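Local structure of thioredoxin reductase (4NTD) at residues His187-Arg192 / Arg213-Arg218; Gly225-Leu230 / Val240-Asp245; Asp116-Thr121 / Thr132-Val137; Gln173-Leu178 / Thr252-Pro257. The protein is HlmI, an FAD-dependent oxidoreductase related to thioredoxin reductases that forms the disulfide bond of the natural product holomycin. All coordinates share one frame; numbering follows the deposited sequence. Where two conformers were deposited one is given.

Contact 1: residues His187-Arg192 / Arg213-Arg218; sequences HALLLR and RALSAR. With GSH (glutathione), chain B.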
loop_
_atom_site.group_PDB
_atom_site.type_symbol
_atom_site.label_atom_id
_atom_site.label_comp_id
_atom_site.label_asym_id
_atom_site.label_seq_id
_atom_site.Cartn_x
_atom_site.Cartn_y
_atom_site.Cartn_z
ATOM N N HIS A 187 -17.323 -17.158 4.183
ATOM C CA HIS A 187 -17.245 -16.137 5.230
ATOM C C HIS A 187 -17.383 -16.740 6.630
ATOM O O HIS A 187 -16.666 -16.345 7.550
ATOM C CB HIS A 187 -18.300 -15.045 5.009
ATOM C CG HIS A 187 -17.840 -13.678 5.405
ATOM N ND1 HIS A 187 -16.724 -13.086 4.856
ATOM C CD2 HIS A 187 -18.351 -12.781 6.280
ATOM C CE1 HIS A 187 -16.562 -11.885 5.382
ATOM N NE2 HIS A 187 -17.537 -11.676 6.248
ATOM N N ALA A 188 -18.297 -17.695 6.789
ATOM C CA ALA A 188 -18.461 -18.395 8.066
ATOM C C ALA A 188 -17.204 -19.188 8.434
ATOM O O ALA A 188 -16.779 -19.190 9.592
ATOM C CB ALA A 188 -19.674 -19.314 8.021
ATOM N N LEU A 189 -16.611 -19.851 7.444
ATOM C CA LEU A 189 -15.379 -20.610 7.655
ATOM C C LEU A 189 -14.224 -19.684 8.048
ATOM O O LEU A 189 -13.413 -20.026 8.907
ATOM C CB LEU A 189 -15.021 -21.416 6.402
ATOM C CG LEU A 189 -16.032 -22.493 5.992
ATOM C CD1 LEU A 189 -15.707 -23.031 4.608
ATOM C CD2 LEU A 189 -16.082 -23.617 7.017
ATOM N N LEU A 190 -14.166 -18.510 7.424
ATOM C CA LEU A 190 -13.177 -17.487 7.770
ATOM C C LEU A 190 -13.356 -16.989 9.209
ATOM O O LEU A 190 -12.384 -16.873 9.957
ATOM C CB LEU A 190 -13.266 -16.317 6.779
ATOM C CG LEU A 190 -12.403 -15.072 7.009
ATOM C CD1 LEU A 190 -10.924 -15.419 7.079
ATOM C CD2 LEU A 190 -12.667 -14.063 5.901
ATOM N N LEU A 191 -14.601 -16.716 9.596
ATOM C CA LEU A 191 -14.898 -16.200 10.937
ATOM C C LEU A 191 -14.592 -17.191 12.066
ATOM O O LEU A 191 -14.387 -16.779 13.210
ATOM C CB LEU A 191 -16.352 -15.726 11.023
ATOM C CG LEU A 191 -16.607 -14.386 10.331
ATOM C CD1 LEU A 191 -18.087 -14.194 10.035
ATOM C CD2 LEU A 191 -16.086 -13.234 11.179
ATOM N N ARG A 192 -14.541 -18.486 11.747
ATOM C CA ARG A 192 -14.151 -19.503 12.734
ATOM C C ARG A 192 -12.723 -19.321 13.253
ATOM O O ARG A 192 -12.366 -19.878 14.290
ATOM C CB ARG A 192 -14.324 -20.924 12.177
ATOM C CG ARG A 192 -15.703 -21.513 12.415
ATOM C CD ARG A 192 -15.927 -21.895 13.874
ATOM N NE ARG A 192 -15.289 -23.162 14.252
ATOM C CZ ARG A 192 -14.174 -23.297 14.976
ATOM N NH1 ARG A 192 -13.497 -22.244 15.431
ATOM N NH2 ARG A 192 -13.722 -24.518 15.246
ATOM N N ARG A 213 -19.821 -30.401 3.915
ATOM C CA ARG A 213 -18.674 -31.099 4.514
ATOM C C ARG A 213 -17.730 -30.133 5.241
ATOM O O ARG A 213 -17.259 -30.427 6.340
ATOM C CB ARG A 213 -17.893 -31.898 3.460
ATOM C CG ARG A 213 -18.501 -33.252 3.128
ATOM C CD ARG A 213 -17.571 -34.088 2.260
ATOM N NE ARG A 213 -17.527 -33.611 0.879
ATOM C CZ ARG A 213 -18.392 -33.948 -0.079
ATOM N NH1 ARG A 213 -19.402 -34.780 0.164
ATOM N NH2 ARG A 213 -18.245 -33.445 -1.301
ATOM N N ALA A 214 -17.471 -28.980 4.630
ATOM C CA ALA A 214 -16.572 -27.979 5.212
ATOM C C ALA A 214 -17.149 -27.373 6.490
ATOM O O ALA A 214 -16.451 -27.250 7.497
ATOM C CB ALA A 214 -16.274 -26.885 4.198
ATOM N N LEU A 215 -18.425 -27.000 6.442
ATOM C CA LEU A 215 -19.107 -26.426 7.602
ATOM C C LEU A 215 -19.174 -27.422 8.766
ATOM O O LEU A 215 -18.950 -27.049 9.917
ATOM C CB LEU A 215 -20.509 -25.940 7.213
ATOM C CG LEU A 215 -20.548 -24.732 6.269
ATOM C CD1 LEU A 215 -21.905 -24.613 5.588
ATOM C CD2 LEU A 215 -20.202 -23.447 7.006
ATOM N N SER A 216 -19.466 -28.687 8.463
ATOM C CA SER A 216 -19.452 -29.744 9.481
ATOM C C SER A 216 -18.061 -29.929 10.089
ATOM O O SER A 216 -17.918 -30.022 11.309
ATOM C CB SER A 216 -19.937 -31.075 8.893
ATOM O OG SER A 216 -21.318 -31.024 8.592
ATOM N N ALA A 217 -17.043 -29.967 9.232
ATOM C CA ALA A 217 -15.664 -30.195 9.672
ATOM C C ALA A 217 -15.125 -29.071 10.559
ATOM O O ALA A 217 -14.332 -29.325 11.465
ATOM C CB ALA A 217 -14.755 -30.398 8.469
ATOM N N ARG A 218 -15.552 -27.836 10.298
ATOM C CA ARG A 218 -15.159 -26.694 11.134
ATOM C C ARG A 218 -16.198 -26.364 12.209
ATOM O O ARG A 218 -16.087 -25.347 12.894
ATOM C CB ARG A 218 -14.863 -25.461 10.270
ATOM C CG ARG A 218 -13.606 -25.577 9.420
ATOM C CD ARG A 218 -12.342 -25.702 10.265
ATOM N NE ARG A 218 -11.950 -24.436 10.890
ATOM C CZ ARG A 218 -11.418 -24.302 12.107
ATOM N NH1 ARG A 218 -11.220 -25.354 12.902
ATOM N NH2 ARG A 218 -11.095 -23.091 12.547
HETATM N N1 GSH B . -12.253 -10.621 -0.218
HETATM C CA1 GSH B . -12.334 -11.909 0.474
HETATM C C1 GSH B . -12.306 -13.017 -0.596
HETATM O O11 GSH B . -13.401 -13.284 -1.151
HETATM O O12 GSH B . -11.206 -13.576 -0.836
HETATM C CB1 GSH B . -13.641 -12.070 1.213
HETATM C CG1 GSH B . -13.441 -12.306 2.709
HETATM C CD1 GSH B . -12.902 -11.027 3.342
HETATM O OE1 GSH B . -11.714 -10.906 3.638
HETATM N N2 GSH B . -13.855 -10.139 3.637
HETATM C CA2 GSH B . -13.573 -8.827 4.229
HETATM C C2 GSH B . -13.218 -7.921 3.126
HETATM O O2 GSH B . -13.404 -8.172 1.935
HETATM C CB2 GSH B . -12.210 -8.729 4.916
HETATM S SG2 GSH B . -12.048 -8.060 6.620
HETATM N N3 GSH B . -12.543 -6.908 3.635
HETATM C CA3 GSH B . -11.891 -5.995 2.797
HETATM C C3 GSH B . -12.373 -4.521 2.861
HETATM O O31 GSH B . -13.190 -4.113 3.877
HETATM O O32 GSH B . -11.947 -3.661 1.985
HETATM O O HOH W 1 -11.487 -21.802 9.910
#
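Two arginines of like charge, Arg192 and Arg218, lie one over the other, with NH2 of Arg192 only 3.5 Å from NH1 of Arg218. Their guanidinium planes are turned 35° apart and offset, each covering part of one face of the other. Segments 187-191 and 213-217 run at 20° to each other, on neighbouring crossover helices (184-191 and 209-217) of a Rossmann-type domain. Arg192 is anchored by a backbone oxygen, its NE donating to Arg218 O at 2.7 Å, in the plane of the guanidinium and nearly along the carbonyl axis. The Arg192 chain folds back at chi2 (-73°) and chi3 to reach it, while its NH1 is taken by Ser195 O. Beneath the arginines the contact is apolar. Leu189 inserts its two methyls, CD1 at 3.9 Å from Ala214 CB and CD2 at 3.9 Å from Arg218 CB. Val328 of the second subunit packs on Ala214 and Arg218. On the glutathione side of helix 184-191, CD2 of Leu190 lies 3.7 Å from CG1 of the ligand, and the His187 ring edge also borders it. Between the helices, water 1 donates to Leu189 O at 2.8 Å and accepts from Arg218 NE at 2.8 Å.

Contact 2: residues Gly225-Leu230 / Val240-Asp245; sequences GTVKRL and VELAED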
loop_
_atom_site.group_PDB
_atom_site.type_symbol
_atom_site.label_atom_id
_atom_site.label_comp_id
_atom_site.label_asym_id
_atom_site.label_seq_id
_atom_site.Cartn_x
_atom_site.Cartn_y
_atom_site.Cartn_z
ATOM N N GLY A 225 -34.147 -21.786 7.576
ATOM C CA GLY A 225 -35.279 -20.870 7.702
ATOM C C GLY A 225 -35.006 -19.488 7.143
ATOM O O GLY A 225 -33.869 -19.022 7.131
ATOM N N THR A 226 -36.064 -18.831 6.679
ATOM C CA THR A 226 -35.978 -17.451 6.221
ATOM C C THR A 226 -35.769 -16.530 7.427
ATOM O O THR A 226 -36.529 -16.577 8.389
ATOM C CB THR A 226 -37.257 -17.038 5.462
ATOM O OG1 THR A 226 -37.480 -17.943 4.373
ATOM C CG2 THR A 226 -37.148 -15.614 4.920
ATOM N N VAL A 227 -34.717 -15.719 7.372
ATOM C CA VAL A 227 -34.429 -14.719 8.393
ATOM C C VAL A 227 -35.417 -13.564 8.235
ATOM O O VAL A 227 -35.520 -12.981 7.153
ATOM C CB VAL A 227 -32.980 -14.193 8.268
ATOM C CG1 VAL A 227 -32.727 -13.053 9.247
ATOM C CG2 VAL A 227 -31.980 -15.323 8.488
ATOM N N LYS A 228 -36.134 -13.245 9.314
ATOM C CA LYS A 228 -37.153 -12.197 9.290
ATOM C C LYS A 228 -36.575 -10.827 9.652
ATOM O O LYS A 228 -36.855 -9.840 8.974
ATOM C CB LYS A 228 -38.297 -12.556 10.246
ATOM C CG LYS A 228 -39.489 -11.612 10.176
ATOM C CD LYS A 228 -40.559 -11.975 11.192
ATOM C CE LYS A 228 -41.526 -10.819 11.403
ATOM N NZ LYS A 228 -42.766 -11.234 12.116
ATOM N N ARG A 229 -35.794 -10.777 10.728
ATOM C CA ARG A 229 -35.255 -9.516 11.238
ATOM C C ARG A 229 -34.079 -9.749 12.177
ATOM O O ARG A 229 -33.901 -10.849 12.705
ATOM C CB ARG A 229 -36.338 -8.726 11.992
ATOM C CG ARG A 229 -36.696 -9.289 13.368
ATOM C CD ARG A 229 -37.725 -8.439 14.102
ATOM N NE ARG A 229 -38.234 -9.117 15.294
ATOM C CZ ARG A 229 -38.051 -8.694 16.543
ATOM N NH1 ARG A 229 -37.379 -7.575 16.783
ATOM N NH2 ARG A 229 -38.552 -9.389 17.555
ATOM N N LEU A 230 -33.291 -8.699 12.386
ATOM C CA LEU A 230 -32.311 -8.678 13.455
ATOM C C LEU A 230 -33.048 -8.155 14.683
ATOM O O LEU A 230 -33.831 -7.209 14.581
ATOM C CB LEU A 230 -31.143 -7.753 13.116
ATOM C CG LEU A 230 -30.352 -8.071 11.848
ATOM C CD1 LEU A 230 -29.188 -7.101 11.711
ATOM C CD2 LEU A 230 -29.857 -9.510 11.846
ATOM N N VAL A 240 -31.144 -13.120 15.979
ATOM C CA VAL A 240 -31.756 -13.215 14.663
ATOM C C VAL A 240 -33.084 -13.947 14.809
ATOM O O VAL A 240 -33.136 -15.017 15.415
ATOM C CB VAL A 240 -30.841 -13.996 13.693
ATOM C CG1 VAL A 240 -31.480 -14.131 12.318
ATOM C CG2 VAL A 240 -29.482 -13.313 13.583
ATOM N N GLU A 241 -34.152 -13.365 14.268
ATOM C CA GLU A 241 -35.473 -13.992 14.289
ATOM C C GLU A 241 -35.773 -14.615 12.931
ATOM O O GLU A 241 -35.515 -14.006 11.891
ATOM C CB GLU A 241 -36.557 -12.975 14.653
ATOM C CG GLU A 241 -37.953 -13.579 14.753
ATOM C CD GLU A 241 -38.989 -12.620 15.313
ATOM O OE1 GLU A 241 -38.618 -11.695 16.062
ATOM O OE2 GLU A 241 -40.187 -12.801 15.009
ATOM N N LEU A 242 -36.326 -15.827 12.954
ATOM C CA LEU A 242 -36.655 -16.570 11.737
ATOM C C LEU A 242 -38.147 -16.459 11.406
ATOM O O LEU A 242 -38.938 -16.004 12.232
ATOM C CB LEU A 242 -36.253 -18.038 11.897
ATOM C CG LEU A 242 -34.782 -18.283 12.250
ATOM C CD1 LEU A 242 -34.549 -19.743 12.606
ATOM C CD2 LEU A 242 -33.871 -17.857 11.108
ATOM N N ALA A 243 -38.513 -16.893 10.197
ATOM C CA ALA A 243 -39.864 -16.695 9.623
ATOM C C ALA A 243 -41.045 -16.999 10.544
ATOM O O ALA A 243 -42.027 -16.253 10.552
ATOM C CB ALA A 243 -40.006 -17.479 8.323
ATOM N N GLU A 244 -40.962 -18.083 11.307
ATOM C CA GLU A 244 -42.075 -18.488 12.169
ATOM C C GLU A 244 -41.747 -18.291 13.653
ATOM O O GLU A 244 -42.060 -19.137 14.493
ATOM C CB GLU A 244 -42.480 -19.934 11.865
ATOM C CG GLU A 244 -42.833 -20.187 10.400
ATOM C CD GLU A 244 -43.993 -19.339 9.904
ATOM O OE1 GLU A 244 -44.925 -19.067 10.692
ATOM O OE2 GLU A 244 -43.978 -18.949 8.716
ATOM N N ASP A 245 -41.100 -17.161 13.947
ATOM C CA ASP A 245 -40.924 -16.635 15.312
ATOM C C ASP A 245 -39.869 -17.328 16.186
ATOM O O ASP A 245 -39.712 -16.964 17.354
ATOM C CB ASP A 245 -42.265 -16.577 16.061
ATOM C CG ASP A 245 -43.337 -15.820 15.292
ATOM O OD1 ASP A 245 -44.501 -15.823 15.746
ATOM O OD2 ASP A 245 -43.023 -15.223 14.240
#
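Glu241 turns one carboxylate oxygen, OE1, to Arg229, whose NE donates to it at 2.7 Å in a salt bridge; a weak second bond comes from Arg229 NH2, also 2.7 Å from OE1. The carboxylate and guanidinium planes stand 75° apart, and NE meets OE1 from above the carboxylate plane. Arg229 carries CG between its backbone N and carbonyl carbon (chi1 74°), the rest of the chain running extended to the acid. Lys228 lies alongside Glu241, pointing the same way, with CD 3.9 Å from OE2. Both basic residues have a second conformer, so these contacts may not be constant. With an alanine in place of Glu241, the Arg229 guanidinium would probably lose its anionic mate and be free to turn. Both basic residues face one acid because the hairpin of strands 227-233 and 236-242 contains a classic beta bulge: Glu241 O accepts Lys228 N at 2.8 Å and, weakly, Arg229 N at 3.4 Å. Glu241 N returns a nearly straight bond to Arg229 O at 3.0 Å. Val227 CG1 presses on Val240 CG1 at 3.5 Å, tighter than usual, the side chains crossing at about a right angle. Phe201 packs against both valines, and Val240 pairs through its backbone with Val248 of strand 247-249.

Contact 3: residues Asp116-Thr121 / Thr132-Val137; sequences DAPRFT and TRRVVV
Phe120 meets the other segment partly by its ring edge: CE2 lies 3.5 Å from Arg133 O, near the ring plane, while Val135 CG2 comes obliquely to CG at 3.8 Å. Pro118 lays CG over one face of the Arg134 guanidinium, toward its rim. One face of the Arg119 guanidinium covers the Thr132-Arg133 peptide link, and its NH1 bonds Ser131 OG. This is the corner where the chain leaves a three-stranded antiparallel sheet and, turning at Arg133, enters the parallel sheet of the Rossmann-type FAD-binding domain beside strand 31-36. Before the turn, Phe120 and Thr132 form an antiparallel hydrogen-bonded pair, with Phe120 N to Thr132 O at 2.8 Å and Thr132 N to Phe120 O at 2.9 Å. Two side chains span the corner itself. Thr132 OG1 donates to a lone pair of Arg134 O at 3.0 Å, and Arg134, bent at chi2 (-68°), curls back so that NH1 reaches Arg133 O at 2.9 Å, a straight bond that comes from above the carbonyl plane. The far ends of both arginines are held by helix 305-338: Arg133 NH2 forms salt bridges to Glu326 and Asp327, Arg134 NH2 a salt bridge to Glu326 and a hydrogen bond to Gln322. Water 2 bridges the two segments, donating to Pro118 O at 2.8 Å and accepting, in the plane of its guanidinium, from Arg133 NE at 3.1 Å.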
loop_
_atom_site.group_PDB
_atom_site.type_symbol
_atom_site.label_atom_id
_atom_site.label_comp_id
_atom_site.label_asym_id
_atom_site.label_seq_id
_atom_site.Cartn_x
_atom_site.Cartn_y
_atom_site.Cartn_z
ATOM N N ASP A 116 -0.274 11.359 -26.147
ATOM C CA ASP A 116 1.030 11.736 -25.586
ATOM C C ASP A 116 1.011 13.052 -24.797
ATOM O O ASP A 116 2.017 13.426 -24.192
ATOM C CB ASP A 116 2.083 11.818 -26.699
ATOM C CG ASP A 116 1.896 13.027 -27.605
ATOM O OD1 ASP A 116 0.752 13.511 -27.741
ATOM O OD2 ASP A 116 2.899 13.491 -28.188
ATOM N N ALA A 117 -0.117 13.760 -24.828
ATOM C CA ALA A 117 -0.307 14.960 -24.011
ATOM C C ALA A 117 -1.763 15.048 -23.556
ATOM O O ALA A 117 -2.494 15.950 -23.971
ATOM C CB ALA A 117 0.095 16.203 -24.789
ATOM N N PRO A 118 -2.190 14.101 -22.698
ATOM C CA PRO A 118 -3.587 14.082 -22.256
ATOM C C PRO A 118 -4.006 15.329 -21.482
ATOM O O PRO A 118 -3.186 15.960 -20.819
ATOM C CB PRO A 118 -3.670 12.854 -21.337
ATOM C CG PRO A 118 -2.424 12.077 -21.548
ATOM C CD PRO A 118 -1.397 13.002 -22.117
ATOM N N ARG A 119 -5.286 15.667 -21.594
ATOM C CA ARG A 119 -5.916 16.704 -20.786
ATOM C C ARG A 119 -7.345 16.243 -20.516
ATOM O O ARG A 119 -7.895 15.450 -21.284
ATOM C CB ARG A 119 -5.889 18.049 -21.520
ATOM C CG ARG A 119 -6.721 19.153 -20.875
ATOM C CD ARG A 119 -6.249 20.537 -21.302
ATOM N NE ARG A 119 -4.883 20.800 -20.848
ATOM C CZ ARG A 119 -4.543 21.318 -19.666
ATOM N NH1 ARG A 119 -5.460 21.666 -18.764
ATOM N NH2 ARG A 119 -3.257 21.496 -19.382
ATOM N N PHE A 120 -7.929 16.711 -19.415
ATOM C CA PHE A 120 -9.280 16.308 -19.026
ATOM C C PHE A 120 -10.106 17.486 -18.534
ATOM O O PHE A 120 -9.572 18.423 -17.942
ATOM C CB PHE A 120 -9.223 15.248 -17.920
ATOM C CG PHE A 120 -8.406 14.045 -18.285
ATOM C CD1 PHE A 120 -9.004 12.931 -18.849
ATOM C CD2 PHE A 120 -7.033 14.036 -18.079
ATOM C CE1 PHE A 120 -8.252 11.823 -19.196
ATOM C CE2 PHE A 120 -6.274 12.935 -18.429
ATOM C CZ PHE A 120 -6.885 11.826 -18.987
ATOM N N THR A 121 -11.410 17.429 -18.793
ATOM C CA THR A 121 -12.367 18.339 -18.181
ATOM C C THR A 121 -13.150 17.562 -17.132
ATOM O O THR A 121 -13.784 16.555 -17.446
ATOM C CB THR A 121 -13.339 18.935 -19.216
ATOM O OG1 THR A 121 -12.598 19.636 -20.222
ATOM C CG2 THR A 121 -14.310 19.907 -18.549
ATOM N N THR A 132 -7.638 19.868 -16.329
ATOM C CA THR A 132 -6.480 19.264 -15.661
ATOM C C THR A 132 -5.661 18.376 -16.600
ATOM O O THR A 132 -6.182 17.844 -17.580
ATOM C CB THR A 132 -6.925 18.447 -14.424
ATOM O OG1 THR A 132 -5.777 17.944 -13.727
ATOM C CG2 THR A 132 -7.835 17.284 -14.818
ATOM N N ARG A 133 -4.376 18.214 -16.289
ATOM C CA ARG A 133 -3.499 17.356 -17.088
ATOM C C ARG A 133 -3.741 15.871 -16.813
ATOM O O ARG A 133 -3.628 15.047 -17.721
ATOM C CB ARG A 133 -2.025 17.697 -16.837
ATOM C CG ARG A 133 -1.649 19.117 -17.224
ATOM C CD ARG A 133 -0.188 19.411 -16.929
ATOM N NE ARG A 133 0.710 18.739 -17.863
ATOM C CZ ARG A 133 2.040 18.729 -17.762
ATOM N NH1 ARG A 133 2.652 19.343 -16.755
ATOM N NH2 ARG A 133 2.762 18.088 -18.670
ATOM N N ARG A 134 -4.069 15.541 -15.563
ATOM C CA ARG A 134 -4.217 14.151 -15.125
ATOM C C ARG A 134 -5.375 13.994 -14.142
ATOM O O ARG A 134 -5.809 14.966 -13.518
ATOM C CB ARG A 134 -2.928 13.675 -14.451
ATOM C CG ARG A 134 -1.688 13.698 -15.333
ATOM C CD ARG A 134 -1.768 12.662 -16.439
ATOM N NE ARG A 134 -0.516 12.553 -17.185
ATOM C CZ ARG A 134 -0.145 13.342 -18.194
ATOM N NH1 ARG A 134 -0.921 14.339 -18.616
ATOM N NH2 ARG A 134 1.025 13.133 -18.787
ATOM N N VAL A 135 -5.861 12.761 -14.008
ATOM C CA VAL A 135 -6.926 12.427 -13.061
ATOM C C VAL A 135 -6.560 11.171 -12.269
ATOM O O VAL A 135 -6.051 10.201 -12.834
ATOM C CB VAL A 135 -8.273 12.199 -13.784
ATOM C CG1 VAL A 135 -9.357 11.753 -12.807
ATOM C CG2 VAL A 135 -8.704 13.466 -14.507
ATOM N N VAL A 136 -6.813 11.210 -10.962
ATOM C CA VAL A 136 -6.757 10.026 -10.106
ATOM C C VAL A 136 -8.169 9.773 -9.587
ATOM O O VAL A 136 -8.751 10.636 -8.928
ATOM C CB VAL A 136 -5.800 10.215 -8.909
ATOM C CG1 VAL A 136 -5.801 8.977 -8.017
ATOM C CG2 VAL A 136 -4.391 10.528 -9.394
ATOM N N VAL A 137 -8.718 8.601 -9.899
ATOM C CA VAL A 137 -10.046 8.212 -9.425
ATOM C C VAL A 137 -9.883 7.327 -8.191
ATOM O O VAL A 137 -9.306 6.240 -8.267
ATOM C CB VAL A 137 -10.847 7.477 -10.520
ATOM C CG1 VAL A 137 -12.219 7.060 -10.003
ATOM C CG2 VAL A 137 -10.990 8.361 -11.753
HETATM O O HOH W 2 -0.816 17.321 -20.123
#

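Contact 4: residues Gln173-Leu178 / Thr252-Pro257; sequences QPLGVL and TVFVVP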
loop_
_atom_site.group_PDB
_atom_site.type_symbol
_atom_site.label_atom_id
_atom_site.label_comp_id
_atom_site.label_asym_id
_atom_site.label_seq_id
_atom_site.Cartn_x
_atom_site.Cartn_y
_atom_site.Cartn_z
ATOM N N GLN A 173 -16.880 -14.511 20.709
ATOM C CA GLN A 173 -18.290 -14.189 20.935
ATOM C C GLN A 173 -19.191 -15.045 20.042
ATOM O O GLN A 173 -18.714 -15.659 19.087
ATOM C CB GLN A 173 -18.555 -12.706 20.681
ATOM C CG GLN A 173 -17.838 -11.783 21.654
ATOM C CD GLN A 173 -18.223 -10.325 21.483
ATOM O OE1 GLN A 173 -19.281 -10.005 20.937
ATOM N NE2 GLN A 173 -17.364 -9.427 21.960
ATOM N N PRO A 174 -20.501 -15.098 20.355
ATOM C CA PRO A 174 -21.433 -15.815 19.481
ATOM C C PRO A 174 -21.707 -15.035 18.193
ATOM O O PRO A 174 -22.445 -14.046 18.207
ATOM C CB PRO A 174 -22.704 -15.956 20.340
ATOM C CG PRO A 174 -22.305 -15.579 21.728
ATOM C CD PRO A 174 -21.162 -14.627 21.584
ATOM N N LEU A 175 -21.098 -15.484 17.097
ATOM C CA LEU A 175 -21.183 -14.795 15.811
ATOM C C LEU A 175 -22.165 -15.495 14.881
ATOM O O LEU A 175 -22.264 -16.722 14.882
ATOM C CB LEU A 175 -19.810 -14.748 15.135
ATOM C CG LEU A 175 -18.618 -14.324 15.994
ATOM C CD1 LEU A 175 -17.358 -14.273 15.144
ATOM C CD2 LEU A 175 -18.867 -12.984 16.670
ATOM N N GLY A 176 -22.885 -14.707 14.088
ATOM C CA GLY A 176 -23.775 -15.244 13.063
ATOM C C GLY A 176 -23.370 -14.767 11.682
ATOM O O GLY A 176 -22.735 -13.721 11.541
ATOM N N VAL A 177 -23.725 -15.550 10.666
ATOM C CA VAL A 177 -23.542 -15.163 9.267
ATOM C C VAL A 177 -24.859 -15.378 8.528
ATOM O O VAL A 177 -25.434 -16.462 8.599
ATOM C CB VAL A 177 -22.441 -15.998 8.580
ATOM C CG1 VAL A 177 -22.255 -15.558 7.132
ATOM C CG2 VAL A 177 -21.132 -15.887 9.349
ATOM N N LEU A 178 -25.337 -14.351 7.827
ATOM C CA LEU A 178 -26.575 -14.472 7.052
ATOM C C LEU A 178 -26.280 -15.012 5.657
ATOM O O LEU A 178 -25.351 -14.553 4.994
ATOM C CB LEU A 178 -27.289 -13.122 6.936
ATOM C CG LEU A 178 -27.571 -12.360 8.233
ATOM C CD1 LEU A 178 -28.382 -11.110 7.931
ATOM C CD2 LEU A 178 -28.299 -13.230 9.247
ATOM N N THR A 252 -23.112 -10.585 17.496
ATOM C CA THR A 252 -22.642 -9.933 16.275
ATOM C C THR A 252 -23.029 -10.782 15.067
ATOM O O THR A 252 -22.919 -12.007 15.108
ATOM C CB THR A 252 -21.107 -9.776 16.296
ATOM O OG1 THR A 252 -20.686 -9.292 17.577
ATOM C CG2 THR A 252 -20.639 -8.813 15.213
ATOM N N VAL A 253 -23.486 -10.129 14.000
ATOM C CA VAL A 253 -23.862 -10.821 12.768
ATOM C C VAL A 253 -23.071 -10.245 11.595
ATOM O O VAL A 253 -22.884 -9.031 11.497
ATOM C CB VAL A 253 -25.384 -10.734 12.511
ATOM C CG1 VAL A 253 -25.745 -11.267 11.131
ATOM C CG2 VAL A 253 -26.141 -11.512 13.578
ATOM N N PHE A 254 -22.592 -11.132 10.727
ATOM C CA PHE A 254 -21.822 -10.745 9.553
ATOM C C PHE A 254 -22.576 -11.052 8.263
ATOM O O PHE A 254 -23.358 -12.004 8.191
ATOM C CB PHE A 254 -20.468 -11.464 9.537
ATOM C CG PHE A 254 -19.490 -10.942 10.552
ATOM C CD1 PHE A 254 -18.479 -10.066 10.177
ATOM C CD2 PHE A 254 -19.572 -11.332 11.881
ATOM C CE1 PHE A 254 -17.571 -9.588 11.108
ATOM C CE2 PHE A 254 -18.671 -10.854 12.818
ATOM C CZ PHE A 254 -17.668 -9.982 12.431
ATOM N N VAL A 255 -22.333 -10.226 7.251
ATOM C CA VAL A 255 -22.836 -10.456 5.901
ATOM C C VAL A 255 -21.711 -10.219 4.903
ATOM O O VAL A 255 -20.720 -9.560 5.225
ATOM C CB VAL A 255 -24.025 -9.528 5.556
ATOM C CG1 VAL A 255 -25.189 -9.781 6.499
ATOM C CG2 VAL A 255 -23.619 -8.058 5.599
ATOM N N VAL A 256 -21.861 -10.774 3.706
ATOM C CA VAL A 256 -21.023 -10.405 2.574
ATOM C C VAL A 256 -21.889 -9.546 1.657
ATOM O O VAL A 256 -22.736 -10.071 0.932
ATOM C CB VAL A 256 -20.497 -11.637 1.808
ATOM C CG1 VAL A 256 -19.620 -11.200 0.642
ATOM C CG2 VAL A 256 -19.715 -12.549 2.743
ATOM N N PRO A 257 -21.706 -8.214 1.703
ATOM C CA PRO A 257 -22.504 -7.363 0.820
ATOM C C PRO A 257 -22.164 -7.573 -0.648
ATOM O O PRO A 257 -21.107 -8.129 -0.961
ATOM C CB PRO A 257 -22.097 -5.938 1.233
ATOM C CG PRO A 257 -21.407 -6.068 2.546
ATOM C CD PRO A 257 -20.783 -7.427 2.539
HETATM O O HOH W 3 -23.873 -12.774 3.324
#
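Backbone bonds join Gly176 to Thr252 and Phe254 in the parallel register of a Rossmann-type sheet. Gly176 N donates to Thr252 O at 2.9 Å, Phe254 N to Gly176 O at 2.7 Å, and Leu178 N to Phe254 O at 3.1 Å. Val177 CA makes a CA-H...O contact with Phe254 O at 3.3 Å. Beyond the last direct bond one water continues the link, donating to Leu178 O and accepting from Val256 N. Apolar contacts occupy both faces of the sheet. On one, Leu175 CD1 comes to Phe254 CE2 at 4.3 Å, and Gly176 O sits at the edge of the phenyl ring; Leu191 of helix 184-191 packs on the Phe254 side chain, which lies about 7 Å from the bound glutathione. On the other, Leu178 holds CG anti to its carbonyl carbon (chi1 -53°), bringing CG 3.6 Å from Val253 CG1, crossed at about a right angle, and CD1 3.7 Å from Val255 CG1. Cutting Leu178 back to an alanine is likely to leave a gap beside CG1 of both valines. With no charged pair across it, the joint between the middle strand, 175-178, and its inner neighbour, 252-254, rests on backbone hydrogen bonds and apolar burial.

How the contacts relate
From the N terminus, contact 3 comes first, closing a short loop where the antiparallel sheet passes into the parallel sheet of the FAD-binding domain. It is finished before contact 4 opens, and their centres lie 43 Å apart, on opposite sides of the chain's centre. Contact 4 closes the longest loop, and within it contacts 1 and 2 are nested in series, none crossing. Contact 1 joins two crossover helices, the first following strand 175-178 directly; Leu191 of that helix rests on Val177, and His187 on Val256. Contact 2 closes a hairpin on the other face of the sheet, where Val240 meets Val253.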